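Local coordinates for E3 ubiquitin-protein ligase ORTHRUS 2 (Arabidopsis thaliana, PDB 7DUF) that probably transfers ubiquitin to substrate proteins and carries a zinc-binding PHD finger whose conformation prevents recognition of the histone H3 tail peptide, at residues Q10-C13 with C19-C22; T39-S44 with H60-S65. All coordinates share one frame; numbering follows the deposited sequence.

Interaction 1 (Q10-C13 with C19-C22); sequences QLPC and CMRC. With ZN (zinc ion), chain D.
CG of M20 stands beside its own backbone N, opposite the carbonyl carbon (chi1 -62°), and this sends the chain out across P12; L11 is turned the same way about its first bond (chi1 -85°), placing CD2 against M20. These residues pack the N-terminal loop of the PHD finger against its first zinc knuckle, the CxxC of C19 and C22. L11 CD2 lies 3.6 Å from M20 CB, the two side chains meeting at about a right angle, while farther out M20 CE reaches the proline ring at P12 CG, 3.7 Å away. A long, flexible methionine suits this place: CB meets L11 at the root of the chain, and its length, with the bend at chi3, carries CE to the proline. Between the backbones, M20 N donates to P12 O at 3.1 Å in a nearly straight bond lying in the carbonyl plane, and C13 pairs with C19 as a single bridge. In the knuckle, C19 and C22 bind zinc through their sulfurs, and H42 and C45 complete the site. The thiolate of C19 is gripped a second time by the backbone: R21 N donates to C19 SG at 3.5 Å, and C22 N makes a weak bond to the same C19 SG at 3.6 Å.

Interaction 2 (T39-S44 with H60-S65); sequences TPWHVS and HCPDCS. With ZN (zinc ion), chain C; ZN (zinc ion), chain D.
Ring packing carries most of this contact: the indole of W41, its CG opposite the carbonyl carbon (chi1 -68°) and the ring thereby aimed at the 60-65 loop, receives P62 over one face and C61 obliquely. P62 CD stands 3.9 Å from the centroid of the W41 six-membered ring and only 2° off its normal, a CH-pi contact in which a slightly polarised proline C-H meets the electron-rich face. A proline fits well here, since ring closure onto the backbone N holds CD in place. C61 adds a sulfur-aromatic contact, its SG lying 4.6 Å from the centroid of the five-membered ring of W41, and C61 CB also packs against W41 CE2 at 3.6 Å.

At the indole edge the partner is polar. D63 OD2 lies in the ring plane, 3.8 Å from W41 CZ2, where the faintly positive ring hydrogens probably suit a carboxylate. With an alanine at W41 the indole is gone, and P62 CD and C61 CB would probably face a gap. W59 meets the indole edge-to-face.

Backbone bonds shape the other side: C61 O accepts from both C64 N and S65 N, closing a helical turn that brings the two sulfurs together.

Metal bonds complete the account. C61 SG and C64 SG each sit 2.3 Å from one zinc, shared with C34 and C37. H42 ND1 binds the other zinc at 2.1 Å, while its NE2 hydrogen-bonds to E30; the two bonds together probably fix the imidazole's rotation. W41 thus packs the strand carrying H42 against the last CxxC. C19/C22 with H42/C45 hold one zinc and C34/C37 with C61/C64 the other, ligand pairs alternating along the chain: the cross-brace of the PHD finger.

Overall arrangement
The two contacts follow one another along the chain, interaction 1 closing before interaction 2 opens, and their centres are 10 Å apart. Strand 40-42, paired antiparallel with 31-33, belongs to interaction 2 and is the main side of it that meets loop 10-13: C13 N probably hydrogen-bonds to P40 O at 3.0 Å, L11 and P12 pack against W41, and Q10 also touches P62. The loop 10-13 therefore spans from the first knuckle to the last. Interaction 1 supplies two cysteines to a zinc that interaction 2 completes in part with its histidine; of the two contacts only interaction 2 supplies ligands to the second zinc, which C34 and C37 complete. With so little helix and strand, the domain probably depends largely on these metal sites and the packing between them.

Interaction 1 (Q10-C13 with C19-C22)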
ATOM      1  N   GLN A  10      12.731  -2.581 -15.496  1.00 70.49           N
ATOM      2  CA  GLN A  10      11.614  -3.029 -14.678  1.00 67.21           C
ATOM      3  C   GLN A  10      10.337  -3.043 -15.506  1.00 69.46           C
ATOM      4  O   GLN A  10      10.121  -2.166 -16.349  1.00 73.74           O
ATOM      5  CB  GLN A  10      11.436  -2.125 -13.456  1.00 63.20           C
ATOM      6  CG  GLN A  10      12.735  -1.747 -12.767  1.00 63.60           C
ATOM      7  CD  GLN A  10      12.591  -0.526 -11.881  1.00 67.60           C
ATOM      8  OE1 GLN A  10      12.056  -0.604 -10.775  1.00 71.81           O
ATOM      9  NE2 GLN A  10      13.070   0.616 -12.365  1.00 73.13           N
ATOM     10  N   LEU A  11       9.489  -4.041 -15.259  1.00 70.57           N
ATOM     11  CA  LEU A  11       8.259  -4.217 -16.011  1.00 63.62           C
ATOM     12  C   LEU A  11       7.059  -4.247 -15.071  1.00 66.13           C
ATOM     13  O   LEU A  11       7.152  -4.793 -13.967  1.00 71.13           O
ATOM     14  CB  LEU A  11       8.299  -5.514 -16.834  1.00 65.04           C
ATOM     15  CG  LEU A  11       8.971  -5.406 -18.206  1.00 67.44           C
ATOM     16  CD1 LEU A  11      10.480  -5.532 -18.072  1.00 69.03           C
ATOM     17  CD2 LEU A  11       8.434  -6.453 -19.168  1.00 73.63           C
ATOM     18  N   PRO A  12       5.923  -3.671 -15.478  1.00 64.97           N
ATOM     19  CA  PRO A  12       4.745  -3.664 -14.601  1.00 58.91           C
ATOM     20  C   PRO A  12       3.960  -4.965 -14.665  1.00 63.95           C
ATOM     21  O   PRO A  12       4.498  -6.008 -15.048  1.00 66.17           O
ATOM     22  CB  PRO A  12       3.926  -2.488 -15.141  1.00 58.28           C
ATOM     23  CG  PRO A  12       4.239  -2.480 -16.601  1.00 63.24           C
ATOM     24  CD  PRO A  12       5.674  -2.950 -16.740  1.00 69.22           C
ATOM     25  N   CYS A  13       2.687  -4.910 -14.292  1.00 64.01           N
ATOM     26  CA  CYS A  13       1.826  -6.084 -14.301  1.00 65.07           C
ATOM     27  C   CYS A  13       0.924  -6.081 -15.531  1.00 77.48           C
ATOM     28  O   CYS A  13       0.891  -5.133 -16.319  1.00 76.78           O
ATOM     29  CB  CYS A  13       0.992  -6.157 -13.020  1.00 69.69           C
ATOM     30  SG  CYS A  13       1.813  -7.004 -11.645  1.00 88.23           S
ATOM     31  N   CYS A  19       2.744 -10.544 -13.524  1.00 76.25           N
ATOM     32  CA  CYS A  19       3.967  -9.760 -13.650  1.00 71.39           C
ATOM     33  C   CYS A  19       4.613 -10.030 -15.002  1.00 69.55           C
ATOM     34  O   CYS A  19       4.921 -11.179 -15.335  1.00 70.93           O
ATOM     35  CB  CYS A  19       4.937 -10.095 -12.519  1.00 72.80           C
ATOM     36  SG  CYS A  19       6.481  -9.149 -12.557  1.00 84.66           S
ATOM     37  N   MET A  20       4.820  -8.965 -15.781  1.00 70.91           N
ATOM     38  CA  MET A  20       5.410  -9.112 -17.105  1.00 69.04           C
ATOM     39  C   MET A  20       6.844  -9.620 -17.048  1.00 68.99           C
ATOM     40  O   MET A  20       7.363 -10.091 -18.065  1.00 73.96           O
ATOM     41  CB  MET A  20       5.365  -7.775 -17.846  1.00 68.73           C
ATOM     42  CG  MET A  20       3.967  -7.229 -18.087  1.00 66.75           C
ATOM     43  SD  MET A  20       3.924  -6.106 -19.497  1.00 83.35           S
ATOM     44  CE  MET A  20       2.727  -4.896 -18.943  1.00 72.86           C
ATOM     45  N   ARG A  21       7.493  -9.542 -15.886  1.00 69.84           N
ATOM     46  CA  ARG A  21       8.895  -9.919 -15.761  1.00 67.81           C
ATOM     47  C   ARG A  21       9.071 -11.359 -15.289  1.00 71.78           C
ATOM     48  O   ARG A  21       9.812 -12.128 -15.908  1.00 79.19           O
ATOM     49  CB  ARG A  21       9.609  -8.958 -14.804  1.00 66.17           C
ATOM     50  CG  ARG A  21      11.124  -9.056 -14.841  1.00 77.40           C
ATOM     51  CD  ARG A  21      11.769  -7.899 -14.095  1.00 75.11           C
ATOM     52  NE  ARG A  21      13.224  -7.991 -14.106  1.00 80.15           N
ATOM     53  CZ  ARG A  21      13.934  -8.719 -13.256  1.00 90.10           C
ATOM     54  NH1 ARG A  21      13.354  -9.432 -12.304  1.00 85.58           N
ATOM     55  NH2 ARG A  21      15.260  -8.732 -13.364  1.00 97.97           N
ATOM     56  N   CYS A  22       8.405 -11.741 -14.200  1.00 77.32           N
ATOM     57  CA  CYS A  22       8.599 -13.054 -13.599  1.00 81.04           C
ATOM     58  C   CYS A  22       7.472 -14.034 -13.903  1.00 75.09           C
ATOM     59  O   CYS A  22       7.510 -15.166 -13.410  1.00 85.96           O
ATOM     60  CB  CYS A  22       8.775 -12.922 -12.081  1.00 81.53           C
ATOM     61  SG  CYS A  22       7.258 -12.585 -11.162  1.00 84.02           S
TER
HETATM   62 ZN    ZN D 402       7.475 -10.304 -10.807  1.00 94.69          ZN

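Interaction 2 (T39-S44 with H60-S65)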
ATOM      1  N   THR A  39      -0.991   1.934 -11.987  1.00 72.09           N
ATOM      2  CA  THR A  39      -0.565   0.684 -12.601  1.00 67.21           C
ATOM      3  C   THR A  39      -0.047  -0.252 -11.525  1.00 71.65           C
ATOM      4  O   THR A  39       0.763   0.171 -10.688  1.00 70.36           O
ATOM      5  CB  THR A  39       0.526   0.931 -13.641  1.00 66.95           C
ATOM      6  OG1 THR A  39       0.131   2.001 -14.508  1.00 79.69           O
ATOM      7  CG2 THR A  39       0.768  -0.323 -14.468  1.00 62.49           C
ATOM      8  N   PRO A  40      -0.489  -1.506 -11.489  1.00 69.62           N
ATOM      9  CA  PRO A  40       0.039  -2.440 -10.490  1.00 63.00           C
ATOM     10  C   PRO A  40       1.433  -2.916 -10.864  1.00 64.96           C
ATOM     11  O   PRO A  40       1.721  -3.212 -12.027  1.00 71.84           O
ATOM     12  CB  PRO A  40      -0.971  -3.592 -10.513  1.00 63.81           C
ATOM     13  CG  PRO A  40      -1.538  -3.558 -11.889  1.00 67.88           C
ATOM     14  CD  PRO A  40      -1.548  -2.113 -12.315  1.00 70.83           C
ATOM     15  N   TRP A  41       2.303  -2.978  -9.862  1.00 61.39           N
ATOM     16  CA  TRP A  41       3.671  -3.440 -10.037  1.00 57.51           C
ATOM     17  C   TRP A  41       3.961  -4.544  -9.034  1.00 66.94           C
ATOM     18  O   TRP A  41       3.482  -4.504  -7.896  1.00 79.06           O
ATOM     19  CB  TRP A  41       4.682  -2.298  -9.856  1.00 56.54           C
ATOM     20  CG  TRP A  41       4.632  -1.267 -10.937  1.00 55.05           C
ATOM     21  CD1 TRP A  41       3.644  -0.353 -11.149  1.00 60.79           C
ATOM     22  CD2 TRP A  41       5.615  -1.037 -11.954  1.00 57.22           C
ATOM     23  NE1 TRP A  41       3.946   0.428 -12.238  1.00 63.64           N
ATOM     24  CE2 TRP A  41       5.153   0.030 -12.748  1.00 58.50           C
ATOM     25  CE3 TRP A  41       6.841  -1.632 -12.270  1.00 64.59           C
ATOM     26  CZ2 TRP A  41       5.872   0.516 -13.838  1.00 66.33           C
ATOM     27  CZ3 TRP A  41       7.554  -1.147 -13.354  1.00 67.35           C
ATOM     28  CH2 TRP A  41       7.067  -0.084 -14.125  1.00 66.88           C
ATOM     29  N   HIS A  42       4.745  -5.532  -9.459  1.00 62.94           N
ATOM     30  CA  HIS A  42       5.195  -6.588  -8.560  1.00 66.26           C
ATOM     31  C   HIS A  42       6.347  -6.046  -7.724  1.00 66.79           C
ATOM     32  O   HIS A  42       7.437  -5.791  -8.248  1.00 70.86           O
ATOM     33  CB  HIS A  42       5.612  -7.824  -9.349  1.00 72.80           C
ATOM     34  CG  HIS A  42       5.875  -9.023  -8.494  1.00 71.33           C
ATOM     35  ND1 HIS A  42       6.511 -10.151  -8.966  1.00 80.40           N
ATOM     36  CD2 HIS A  42       5.589  -9.269  -7.194  1.00 71.84           C
ATOM     37  CE1 HIS A  42       6.605 -11.040  -7.995  1.00 80.58           C
ATOM     38  NE2 HIS A  42       6.053 -10.530  -6.908  1.00 75.56           N
ATOM     39  N   VAL A  43       6.109  -5.871  -6.421  1.00 66.93           N
ATOM     40  CA  VAL A  43       7.086  -5.203  -5.564  1.00 69.22           C
ATOM     41  C   VAL A  43       8.374  -6.009  -5.463  1.00 67.89           C
ATOM     42  O   VAL A  43       9.445  -5.448  -5.202  1.00 72.38           O
ATOM     43  CB  VAL A  43       6.476  -4.926  -4.174  1.00 69.50           C
ATOM     44  CG1 VAL A  43       6.624  -6.135  -3.258  1.00 68.06           C
ATOM     45  CG2 VAL A  43       7.112  -3.692  -3.550  1.00 70.47           C
ATOM     46  N   SER A  44       8.303  -7.324  -5.679  1.00 70.30           N
ATOM     47  CA  SER A  44       9.510  -8.141  -5.621  1.00 69.70           C
ATOM     48  C   SER A  44      10.443  -7.832  -6.784  1.00 71.83           C
ATOM     49  O   SER A  44      11.667  -7.800  -6.613  1.00 73.67           O
ATOM     50  CB  SER A  44       9.139  -9.623  -5.610  1.00 73.45           C
ATOM     51  OG  SER A  44      10.107 -10.394  -6.302  1.00 88.21           O
ATOM     52  N   HIS A  60       5.024   6.001  -6.019  1.00 74.57           N
ATOM     53  CA  HIS A  60       4.985   6.406  -7.417  1.00 73.70           C
ATOM     54  C   HIS A  60       5.869   5.467  -8.225  1.00 74.16           C
ATOM     55  O   HIS A  60       7.040   5.264  -7.887  1.00 74.75           O
ATOM     56  CB  HIS A  60       5.431   7.861  -7.574  1.00 81.87           C
ATOM     57  CG  HIS A  60       4.516   8.840  -6.904  1.00 95.51           C
ATOM     58  ND1 HIS A  60       3.148   8.676  -6.877  1.00 96.74           N
ATOM     59  CD2 HIS A  60       4.771   9.982  -6.224  1.00101.46           C
ATOM     60  CE1 HIS A  60       2.598   9.679  -6.218  1.00 99.56           C
ATOM     61  NE2 HIS A  60       3.561  10.486  -5.809  1.00105.70           N
ATOM     62  N   CYS A  61       5.300   4.898  -9.285  1.00 73.60           N
ATOM     63  CA  CYS A  61       5.956   3.839 -10.030  1.00 62.41           C
ATOM     64  C   CYS A  61       7.176   4.372 -10.779  1.00 66.24           C
ATOM     65  O   CYS A  61       7.300   5.578 -11.006  1.00 75.39           O
ATOM     66  CB  CYS A  61       4.966   3.197 -10.999  1.00 69.04           C
ATOM     67  SG  CYS A  61       4.702   4.099 -12.535  1.00 77.98           S
ATOM     68  N   PRO A  62       8.103   3.484 -11.161  1.00 63.24           N
ATOM     69  CA  PRO A  62       9.323   3.946 -11.846  1.00 65.46           C
ATOM     70  C   PRO A  62       9.059   4.733 -13.118  1.00 71.37           C
ATOM     71  O   PRO A  62       9.868   5.598 -13.476  1.00 77.65           O
ATOM     72  CB  PRO A  62      10.066   2.637 -12.140  1.00 61.69           C
ATOM     73  CG  PRO A  62       9.617   1.709 -11.070  1.00 58.55           C
ATOM     74  CD  PRO A  62       8.173   2.048 -10.828  1.00 62.19           C
ATOM     75  N   ASP A  63       7.954   4.463 -13.816  1.00 75.87           N
ATOM     76  CA  ASP A  63       7.655   5.221 -15.028  1.00 77.07           C
ATOM     77  C   ASP A  63       7.176   6.631 -14.705  1.00 80.76           C
ATOM     78  O   ASP A  63       7.335   7.539 -15.528  1.00 91.78           O
ATOM     79  CB  ASP A  63       6.615   4.482 -15.869  1.00 70.52           C
ATOM     80  CG  ASP A  63       7.243   3.511 -16.851  1.00 77.42           C
ATOM     81  OD1 ASP A  63       8.291   3.855 -17.439  1.00 77.37           O
ATOM     82  OD2 ASP A  63       6.691   2.406 -17.034  1.00 79.30           O
ATOM     83  N   CYS A  64       6.595   6.835 -13.524  1.00 81.19           N
ATOM     84  CA  CYS A  64       6.108   8.148 -13.124  1.00 80.44           C
ATOM     85  C   CYS A  64       7.115   8.937 -12.300  1.00 84.88           C
ATOM     86  O   CYS A  64       7.028  10.170 -12.258  1.00 93.49           O
ATOM     87  CB  CYS A  64       4.807   8.011 -12.325  1.00 84.87           C
ATOM     88  SG  CYS A  64       3.373   7.503 -13.302  1.00 93.23           S
ATOM     89  N   SER A  65       8.059   8.266 -11.648  1.00 86.75           N
ATOM     90  CA  SER A  65       9.046   8.942 -10.813  1.00 80.51           C
ATOM     91  C   SER A  65      10.021   9.757 -11.657  1.00 85.48           C
ATOM     92  O   SER A  65      10.722   9.214 -12.511  1.00 90.60           O
ATOM     93  CB  SER A  65       9.809   7.927  -9.960  1.00 66.06           C
TER
HETATM   94 ZN    ZN C 401       2.814   5.451 -12.342  1.00 98.99          ZN
HETATM   95 ZN    ZN D 402       7.475 -10.304 -10.807  1.00 94.69          ZN